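Local coordinates for protein putative chorismate mutase (Yersinia pestis biovar Microtus str. 91001, PDB 2GBB) that catalyses the Claisen rearrangement of chorismate to prephenate and may contribute to the pathogenicity of the bacterium, at residues N11-Y16 with V63-A68; M45-S50 with K106-I111; A127-T132 with E144-T149. All coordinates share one frame; numbering follows the deposited sequence.

Interaction 1 of 3, residues N11-Y16 with V63-A68; sequences NERLSY and VAQINA
R13 and Q65 reach toward each other from two helices, and their side chains cross at about a right angle. The touching atoms are CD of R13 and OE1 of Q65, 3.7 Å apart. This is a contact of the aliphatic part of the arginine with the amide oxygen. R13 sends CG anti to its own nitrogen (chi1 -165°) and then stays extended to NE. The guanidinium is thereby carried past the amide. The two flat groups are turned 51° apart and do not stack. Q65 is also extended beyond CG, and its CB lies obliquely to the guanidinium.

One residue further along, L14 fills the other half of the contact. Only its CD2 branch does the touching. CD2 meets CB of A68 at 3.9 Å and the backbone oxygen of Q65 at 4.1 Å, so L14 lies against the turn between Q65 and A68.

The fold is the all-helical chorismate mutase type, and this contact sets the short helix 7-14 on the long helix 55-82 near the centre of the chain. The packing on Q65 covers the arm of R13, while its guanidinium meets a citrate. R13 is very probably a substrate-binding residue, and the hydrogen bond from its NH1 to this citrate, probably from the crystallisation liquor, is consistent with an anion-binding pocket here. I100 and S104 of helix 93-117 and V40 of helix 34-50 also touch R13, and L14 is further packed by I133, L138 and I146.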
loop_
_atom_site.group_PDB
_atom_site.type_symbol
_atom_site.label_atom_id
_atom_site.label_comp_id
_atom_site.label_asym_id
_atom_site.label_seq_id
_atom_site.Cartn_x
_atom_site.Cartn_y
_atom_site.Cartn_z
ATOM N N ASN A 11 5.277 2.741 19.330
ATOM C CA ASN A 11 6.080 1.833 18.524
ATOM C C ASN A 11 5.671 0.359 18.565
ATOM O O ASN A 11 5.570 -0.277 17.516
ATOM C CB ASN A 11 7.577 2.005 18.851
ATOM C CG ASN A 11 8.447 1.145 17.978
ATOM O OD1 ASN A 11 8.637 1.448 16.812
ATOM N ND2 ASN A 11 8.936 0.031 18.525
ATOM N N GLU A 12 5.479 -0.193 19.758
ATOM C CA GLU A 12 5.020 -1.587 19.922
ATOM C C GLU A 12 3.630 -1.821 19.339
ATOM O O GLU A 12 3.387 -2.875 18.758
ATOM C CB GLU A 12 5.007 -1.983 21.411
ATOM C CG GLU A 12 6.369 -1.920 22.167
ATOM C CD GLU A 12 6.201 -1.660 23.680
ATOM O OE1 GLU A 12 7.094 -1.030 24.322
ATOM O OE2 GLU A 12 5.163 -2.081 24.232
ATOM N N ARG A 13 2.710 -0.862 19.498
ATOM C CA ARG A 13 1.392 -0.971 18.829
ATOM C C ARG A 13 1.587 -1.197 17.297
ATOM O O ARG A 13 1.028 -2.109 16.699
ATOM C CB ARG A 13 0.535 0.272 19.101
ATOM C CG ARG A 13 -0.985 0.053 18.746
ATOM C CD ARG A 13 -1.909 1.199 19.201
ATOM N NE ARG A 13 -3.304 0.875 18.895
ATOM C CZ ARG A 13 -3.870 0.988 17.689
ATOM N NH1 ARG A 13 -3.177 1.474 16.661
ATOM N NH2 ARG A 13 -5.145 0.609 17.514
ATOM N N LEU A 14 2.432 -0.377 16.696
ATOM C CA LEU A 14 2.655 -0.405 15.244
ATOM C C LEU A 14 3.437 -1.668 14.777
ATOM O O LEU A 14 3.356 -2.064 13.632
ATOM C CB LEU A 14 3.349 0.911 14.799
ATOM C CG LEU A 14 2.547 2.226 14.799
ATOM C CD1 LEU A 14 3.466 3.444 14.550
ATOM C CD2 LEU A 14 1.463 2.215 13.720
ATOM N N SER A 15 4.141 -2.350 15.685
ATOM C CA SER A 15 4.828 -3.623 15.328
ATOM C C SER A 15 3.858 -4.782 14.965
ATOM O O SER A 15 4.279 -5.751 14.409
ATOM C CB SER A 15 5.755 -4.091 16.460
ATOM O OG SER A 15 4.967 -4.420 17.592
ATOM N N TYR A 16 2.588 -4.686 15.326
ATOM C CA TYR A 16 1.565 -5.677 14.987
ATOM C C TYR A 16 0.934 -5.515 13.609
ATOM O O TYR A 16 0.138 -6.326 13.202
ATOM C CB TYR A 16 0.442 -5.656 16.044
ATOM C CG TYR A 16 0.944 -6.256 17.320
ATOM C CD1 TYR A 16 1.194 -7.631 17.394
ATOM C CD2 TYR A 16 1.251 -5.460 18.430
ATOM C CE1 TYR A 16 1.745 -8.217 18.548
ATOM C CE2 TYR A 16 1.779 -6.052 19.614
ATOM C CZ TYR A 16 2.030 -7.420 19.645
ATOM O OH TYR A 16 2.579 -8.028 20.783
ATOM N N VAL A 63 -6.777 8.880 15.142
ATOM C CA VAL A 63 -6.703 9.087 13.673
ATOM C C VAL A 63 -5.252 8.960 13.145
ATOM O O VAL A 63 -5.002 8.240 12.181
ATOM C CB VAL A 63 -7.386 10.410 13.223
ATOM C CG1 VAL A 63 -7.028 10.783 11.756
ATOM C CG2 VAL A 63 -8.943 10.299 13.355
ATOM N N ALA A 64 -4.299 9.648 13.787
ATOM C CA ALA A 64 -2.870 9.597 13.381
ATOM C C ALA A 64 -2.289 8.183 13.498
ATOM O O ALA A 64 -1.523 7.698 12.611
ATOM C CB ALA A 64 -2.014 10.616 14.200
ATOM N N GLN A 65 -2.664 7.485 14.572
ATOM C CA GLN A 65 -2.135 6.145 14.748
ATOM C C GLN A 65 -2.704 5.187 13.681
ATOM O O GLN A 65 -1.990 4.308 13.194
ATOM C CB GLN A 65 -2.462 5.602 16.148
ATOM C CG GLN A 65 -1.577 6.227 17.208
ATOM C CD GLN A 65 -1.788 5.589 18.531
ATOM O OE1 GLN A 65 -0.985 4.762 18.962
ATOM N NE2 GLN A 65 -2.888 5.950 19.196
ATOM N N ILE A 66 -3.985 5.324 13.385
ATOM C CA ILE A 66 -4.656 4.492 12.379
ATOM C C ILE A 66 -4.094 4.756 10.989
ATOM O O ILE A 66 -3.851 3.811 10.267
ATOM C CB ILE A 66 -6.187 4.705 12.425
ATOM C CG1 ILE A 66 -6.808 3.920 13.609
ATOM C CG2 ILE A 66 -6.886 4.434 11.057
ATOM C CD1 ILE A 66 -8.091 4.550 14.096
ATOM N N ASN A 67 -3.891 6.022 10.604
ATOM C CA ASN A 67 -3.135 6.362 9.384
ATOM C C ASN A 67 -1.749 5.724 9.262
ATOM O O ASN A 67 -1.399 5.175 8.202
ATOM C CB ASN A 67 -3.067 7.891 9.194
ATOM C CG ASN A 67 -4.425 8.453 8.803
ATOM O OD1 ASN A 67 -5.307 7.681 8.441
ATOM N ND2 ASN A 67 -4.612 9.754 8.911
ATOM N N ALA A 68 -0.952 5.806 10.313
ATOM C CA ALA A 68 0.343 5.167 10.293
ATOM C C ALA A 68 0.237 3.664 10.095
ATOM O O ALA A 68 0.999 3.087 9.354
ATOM C CB ALA A 68 1.153 5.464 11.592
#

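Interaction 2 of 3, residues M45-S50 with K106-I111; sequences MAQAES and KILEQI
Two helices of the all-helical chorismate mutase bundle meet here: the C-terminal end of helix 34-50 and the C-terminal half of helix 93-117. The contact is small, and L108 makes it from one side. Its CD1 methyl is the touching atom throughout. CD1 lies 3.8 Å from CB of Q47 and also 3.8 Å from the backbone N of A48. The methyl comes this close to the backbone probably because the A48 side chain is itself only a methyl. CB of A48 is a looser neighbour, 4.4 Å from CD1 of L108.

Q47 crosses L108 at about a right angle. Its CG is anti to the carbonyl carbon (chi1 -73°), and the chain then runs extended, which brings the amide nitrogen NE2 within 4.0 Å of L108 CD1. The amide oxygen OE1 is hydrogen-bonded to the hydroxyl of T105, on the same helix as L108. The glutamine thus combines apolar packing with a polar link between the helices. I58 of helix 55-82 packs on both A48 and L108. At the helix end, S50 OG donates to the carbonyl oxygen of Q47 at 2.8 Å, in the carbonyl plane and on a lone pair.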
loop_
_atom_site.group_PDB
_atom_site.type_symbol
_atom_site.label_atom_id
_atom_site.label_comp_id
_atom_site.label_asym_id
_atom_site.label_seq_id
_atom_site.Cartn_x
_atom_site.Cartn_y
_atom_site.Cartn_z
HETATM N N MSE A 45 -11.841 6.613 22.952
HETATM C CA MSE A 45 -12.533 7.731 23.599
HETATM C C MSE A 45 -13.210 7.358 24.934
HETATM O O MSE A 45 -13.219 8.153 25.868
HETATM C CB MSE A 45 -13.519 8.428 22.650
HETATM C CG MSE A 45 -12.813 9.254 21.560
HETATM SE SE MSE A 45 -14.125 10.103 20.389
HETATM C CE MSE A 45 -15.363 10.843 21.820
ATOM N N ALA A 46 -13.764 6.155 25.024
ATOM C CA ALA A 46 -14.335 5.711 26.272
ATOM C C ALA A 46 -13.230 5.437 27.321
ATOM O O ALA A 46 -13.419 5.741 28.465
ATOM C CB ALA A 46 -15.210 4.483 26.040
ATOM N N GLN A 47 -12.092 4.866 26.944
ATOM C CA GLN A 47 -10.976 4.682 27.874
ATOM C C GLN A 47 -10.425 6.009 28.387
ATOM O O GLN A 47 -10.300 6.217 29.602
ATOM C CB GLN A 47 -9.854 3.868 27.247
ATOM C CG GLN A 47 -10.171 2.417 27.108
ATOM C CD GLN A 47 -9.093 1.626 26.440
ATOM O OE1 GLN A 47 -8.737 0.562 26.923
ATOM N NE2 GLN A 47 -8.566 2.120 25.302
ATOM N N ALA A 48 -10.094 6.907 27.465
ATOM C CA ALA A 48 -9.750 8.296 27.800
ATOM C C ALA A 48 -10.642 8.925 28.922
ATOM O O ALA A 48 -10.136 9.503 29.887
ATOM C CB ALA A 48 -9.726 9.168 26.503
ATOM N N GLU A 49 -11.952 8.777 28.787
ATOM C CA GLU A 49 -12.949 9.049 29.843
ATOM C C GLU A 49 -12.626 8.478 31.233
ATOM O O GLU A 49 -12.752 9.175 32.258
ATOM C CB GLU A 49 -14.279 8.392 29.426
ATOM C CG GLU A 49 -15.364 9.254 28.814
ATOM C CD GLU A 49 -16.775 8.648 29.105
ATOM O OE1 GLU A 49 -17.036 7.500 28.644
ATOM O OE2 GLU A 49 -17.612 9.304 29.811
ATOM N N SER A 50 -12.286 7.188 31.294
ATOM C CA SER A 50 -11.983 6.561 32.587
ATOM C C SER A 50 -10.625 7.018 33.151
ATOM O O SER A 50 -10.365 6.915 34.346
ATOM C CB SER A 50 -12.115 5.023 32.528
ATOM O OG SER A 50 -11.296 4.425 31.524
ATOM N N LYS A 106 -2.527 1.126 27.230
ATOM C CA LYS A 106 -1.270 1.482 27.887
ATOM C C LYS A 106 -0.770 2.845 27.436
ATOM O O LYS A 106 -0.244 3.630 28.235
ATOM C CB LYS A 106 -0.233 0.407 27.642
ATOM C CG LYS A 106 -0.571 -0.903 28.363
ATOM C CD LYS A 106 0.664 -1.788 28.481
ATOM C CE LYS A 106 0.302 -3.239 28.853
ATOM N NZ LYS A 106 1.595 -4.016 29.033
ATOM N N ILE A 107 -0.992 3.149 26.169
ATOM C CA ILE A 107 -0.595 4.434 25.623
ATOM C C ILE A 107 -1.398 5.556 26.299
ATOM O O ILE A 107 -0.854 6.549 26.724
ATOM C CB ILE A 107 -0.770 4.432 24.045
ATOM C CG1 ILE A 107 0.318 3.559 23.391
ATOM C CG2 ILE A 107 -0.785 5.859 23.492
ATOM C CD1 ILE A 107 -0.041 3.020 22.000
ATOM N N LEU A 108 -2.701 5.380 26.404
ATOM C CA LEU A 108 -3.558 6.376 27.030
ATOM C C LEU A 108 -3.299 6.542 28.544
ATOM O O LEU A 108 -3.358 7.653 29.061
ATOM C CB LEU A 108 -5.030 6.011 26.807
ATOM C CG LEU A 108 -5.575 6.001 25.376
ATOM C CD1 LEU A 108 -7.107 5.822 25.465
ATOM C CD2 LEU A 108 -5.245 7.257 24.681
ATOM N N GLU A 109 -3.060 5.433 29.225
ATOM C CA GLU A 109 -2.670 5.446 30.635
ATOM C C GLU A 109 -1.357 6.202 30.814
ATOM O O GLU A 109 -1.239 7.032 31.717
ATOM C CB GLU A 109 -2.512 4.027 31.200
ATOM C CG GLU A 109 -3.814 3.289 31.261
ATOM C CD GLU A 109 -3.667 1.845 31.730
ATOM O OE1 GLU A 109 -2.716 1.134 31.358
ATOM O OE2 GLU A 109 -4.535 1.404 32.477
ATOM N N GLN A 110 -0.385 5.942 29.942
ATOM C CA GLN A 110 0.894 6.608 30.043
ATOM C C GLN A 110 0.819 8.114 29.775
ATOM O O GLN A 110 1.484 8.929 30.463
ATOM C CB GLN A 110 1.887 5.949 29.086
ATOM C CG GLN A 110 3.351 6.351 29.303
ATOM C CD GLN A 110 3.817 6.179 30.747
ATOM O OE1 GLN A 110 3.583 5.150 31.365
ATOM N NE2 GLN A 110 4.480 7.192 31.276
ATOM N N ILE A 111 0.073 8.492 28.744
ATOM C CA ILE A 111 -0.163 9.912 28.464
ATOM C C ILE A 111 -0.853 10.646 29.634
ATOM O O ILE A 111 -0.454 11.766 29.994
ATOM C CB ILE A 111 -0.985 10.122 27.157
ATOM C CG1 ILE A 111 -0.098 9.874 25.922
ATOM C CG2 ILE A 111 -1.519 11.547 27.094
ATOM C CD1 ILE A 111 -0.890 9.774 24.559
#

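Interaction 3 of 3, residues A127-T132 with E144-T149; sequences AHFINT and EAIFST. With SO4 (sulfate ion), chain H.
F129 packs against F147 between two short helices. Its CB starts the contact, 4.1 Å from CD1 of F147. CG is closer, 3.6 Å from F147 CD1. CD1 and CE1 of F129 meet the same F147 atom. On the other rim, CD2 lies 3.8 Å from CB of F147. CE2 follows with the backbone CA of F147, and it also meets CG2 of I146 at 4.1 Å. That methyl sits at the edge of the F129 ring, near its plane. At the tip, CZ is again near F147 CD1.

The pair is a T-shaped, edge-to-face stack. The edge of F147 points at one face of F129, with planes 68° apart and ring centroids 5.0 Å apart. F147 reaches there because its CG is anti to the backbone N (chi1 179°).

These residues belong to two successive helices joined by a short loop in the C-terminal part of the all-helical fold. Segments 127-132 and 144-149 are inclined at 138°. F129 also meets the ring of F150, a neighbour on helix 140-150. Its contact with I10 links it to helix 7-14.

I130 reaches E144 with its CD1, which rests 3.8 Å from CG of E144. This is packing on the aliphatic part of the glutamate, with OE2 also close by.

A sulfate, probably from the crystallisation liquor, is bound by helix 127-132. H128 ND1 donates to its O3 at 2.9 Å, and N131 ND2 donates to its O4 at 2.6 Å. T132 OG1 stands over the centre of one face of the H128 ring and donates a hydrogen bond to the backbone oxygen of H128.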
loop_
_atom_site.group_PDB
_atom_site.type_symbol
_atom_site.label_atom_id
_atom_site.label_comp_id
_atom_site.label_asym_id
_atom_site.label_seq_id
_atom_site.Cartn_x
_atom_site.Cartn_y
_atom_site.Cartn_z
ATOM N N ALA A 127 12.204 14.674 18.074
ATOM C CA ALA A 127 13.357 13.843 17.724
ATOM C C ALA A 127 13.364 12.520 18.471
ATOM O O ALA A 127 13.819 11.503 17.952
ATOM C CB ALA A 127 14.630 14.601 18.017
ATOM N N HIS A 128 12.886 12.548 19.706
ATOM C CA HIS A 128 12.692 11.338 20.455
ATOM C C HIS A 128 11.674 10.408 19.782
ATOM O O HIS A 128 11.919 9.211 19.680
ATOM C CB HIS A 128 12.264 11.648 21.890
ATOM C CG HIS A 128 12.163 10.430 22.753
ATOM N ND1 HIS A 128 13.267 9.684 23.117
ATOM C CD2 HIS A 128 11.090 9.824 23.317
ATOM C CE1 HIS A 128 12.875 8.671 23.875
ATOM N NE2 HIS A 128 11.557 8.728 24.004
ATOM N N PHE A 129 10.548 10.960 19.319
ATOM C CA PHE A 129 9.535 10.169 18.615
ATOM C C PHE A 129 10.100 9.525 17.356
ATOM O O PHE A 129 9.994 8.307 17.160
ATOM C CB PHE A 129 8.307 11.030 18.275
ATOM C CG PHE A 129 7.197 10.920 19.285
ATOM C CD1 PHE A 129 7.426 11.196 20.630
ATOM C CD2 PHE A 129 5.904 10.551 18.892
ATOM C CE1 PHE A 129 6.381 11.108 21.560
ATOM C CE2 PHE A 129 4.863 10.454 19.828
ATOM C CZ PHE A 129 5.102 10.732 21.143
ATOM N N ILE A 130 10.734 10.325 16.512
ATOM C CA ILE A 130 11.397 9.752 15.334
ATOM C C ILE A 130 12.376 8.602 15.661
ATOM O O ILE A 130 12.292 7.516 15.077
ATOM C CB ILE A 130 12.103 10.834 14.490
ATOM C CG1 ILE A 130 11.071 11.840 13.952
ATOM C CG2 ILE A 130 12.973 10.167 13.370
ATOM C CD1 ILE A 130 10.182 11.287 12.839
ATOM N N ASN A 131 13.280 8.833 16.603
ATOM C CA ASN A 131 14.306 7.840 16.935
ATOM C C ASN A 131 13.744 6.590 17.601
ATOM O O ASN A 131 14.404 5.531 17.598
ATOM C CB ASN A 131 15.403 8.464 17.830
ATOM C CG ASN A 131 16.200 9.581 17.119
ATOM O OD1 ASN A 131 16.209 9.686 15.875
ATOM N ND2 ASN A 131 16.868 10.424 17.916
ATOM N N THR A 132 12.536 6.708 18.164
ATOM C CA THR A 132 11.947 5.634 18.969
ATOM C C THR A 132 10.901 4.872 18.174
ATOM O O THR A 132 10.762 3.665 18.314
ATOM C CB THR A 132 11.262 6.174 20.262
ATOM O OG1 THR A 132 12.169 7.016 20.966
ATOM C CG2 THR A 132 10.806 5.030 21.173
ATOM N N GLU A 144 5.651 11.904 12.436
ATOM C CA GLU A 144 5.451 13.323 12.767
ATOM C C GLU A 144 3.977 13.709 12.967
ATOM O O GLU A 144 3.678 14.526 13.835
ATOM C CB GLU A 144 6.119 14.228 11.738
ATOM C CG GLU A 144 7.674 13.985 11.726
ATOM C CD GLU A 144 8.346 14.520 10.481
ATOM O OE1 GLU A 144 7.871 15.572 9.972
ATOM O OE2 GLU A 144 9.334 13.876 10.015
ATOM N N ALA A 145 3.066 13.089 12.194
ATOM C CA ALA A 145 1.630 13.238 12.428
ATOM C C ALA A 145 1.199 12.649 13.791
ATOM O O ALA A 145 0.316 13.178 14.490
ATOM C CB ALA A 145 0.821 12.593 11.209
ATOM N N ILE A 146 1.865 11.593 14.208
ATOM C CA ILE A 146 1.518 10.988 15.471
ATOM C C ILE A 146 1.992 11.896 16.597
ATOM O O ILE A 146 1.270 12.082 17.599
ATOM C CB ILE A 146 2.150 9.626 15.642
ATOM C CG1 ILE A 146 1.429 8.614 14.756
ATOM C CG2 ILE A 146 2.084 9.202 17.139
ATOM C CD1 ILE A 146 2.079 7.307 14.770
ATOM N N PHE A 147 3.193 12.444 16.431
ATOM C CA PHE A 147 3.776 13.362 17.433
ATOM C C PHE A 147 2.936 14.609 17.561
ATOM O O PHE A 147 2.688 15.085 18.638
ATOM C CB PHE A 147 5.209 13.787 17.067
ATOM C CG PHE A 147 5.832 14.765 18.070
ATOM C CD1 PHE A 147 6.179 14.343 19.346
ATOM C CD2 PHE A 147 6.033 16.106 17.722
ATOM C CE1 PHE A 147 6.735 15.234 20.286
ATOM C CE2 PHE A 147 6.603 17.019 18.644
ATOM C CZ PHE A 147 6.960 16.593 19.918
ATOM N N SER A 148 2.510 15.184 16.448
ATOM C CA SER A 148 1.825 16.420 16.614
ATOM C C SER A 148 0.453 16.228 17.282
ATOM O O SER A 148 0.022 17.088 18.066
ATOM C CB SER A 148 1.795 17.210 15.316
ATOM O OG SER A 148 0.964 16.581 14.374
ATOM N N THR A 149 -0.227 15.104 17.020
ATOM C CA THR A 149 -1.551 14.865 17.657
ATOM C C THR A 149 -1.413 14.463 19.127
ATOM O O THR A 149 -2.274 14.736 19.975
ATOM C CB THR A 149 -2.360 13.774 16.896
ATOM O OG1 THR A 149 -1.512 12.653 16.698
ATOM C CG2 THR A 149 -2.759 14.249 15.506
HETATM S S SO4 H . 16.392 10.450 21.473
HETATM O O1 SO4 H . 16.057 11.807 21.916
HETATM O O2 SO4 H . 16.828 9.673 22.645
HETATM O O3 SO4 H . 15.211 9.807 20.924
HETATM O O4 SO4 H . 17.426 10.469 20.441
#

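Overall arrangement
From the N terminus, helix 7-14 comes first. Interaction 1 closes the first long loop when helix 55-82 packs on it. Helix 34-50 lies inside that loop; helix 93-117 later packs on it and closes interaction 2. Interactions 1 and 2 therefore cross along the chain. They also touch in space, since CD1 of I107 packs on Q65 and R13. Interaction 3 comes after both and closes a short loop between helices 126-132 and 140-150. It touches interaction 1, with A64 against A145, I146 and T149, but does not touch interaction 2. Helix 55-82 thus has helix 7-14, helix 93-117 and helix 140-150 packed against it.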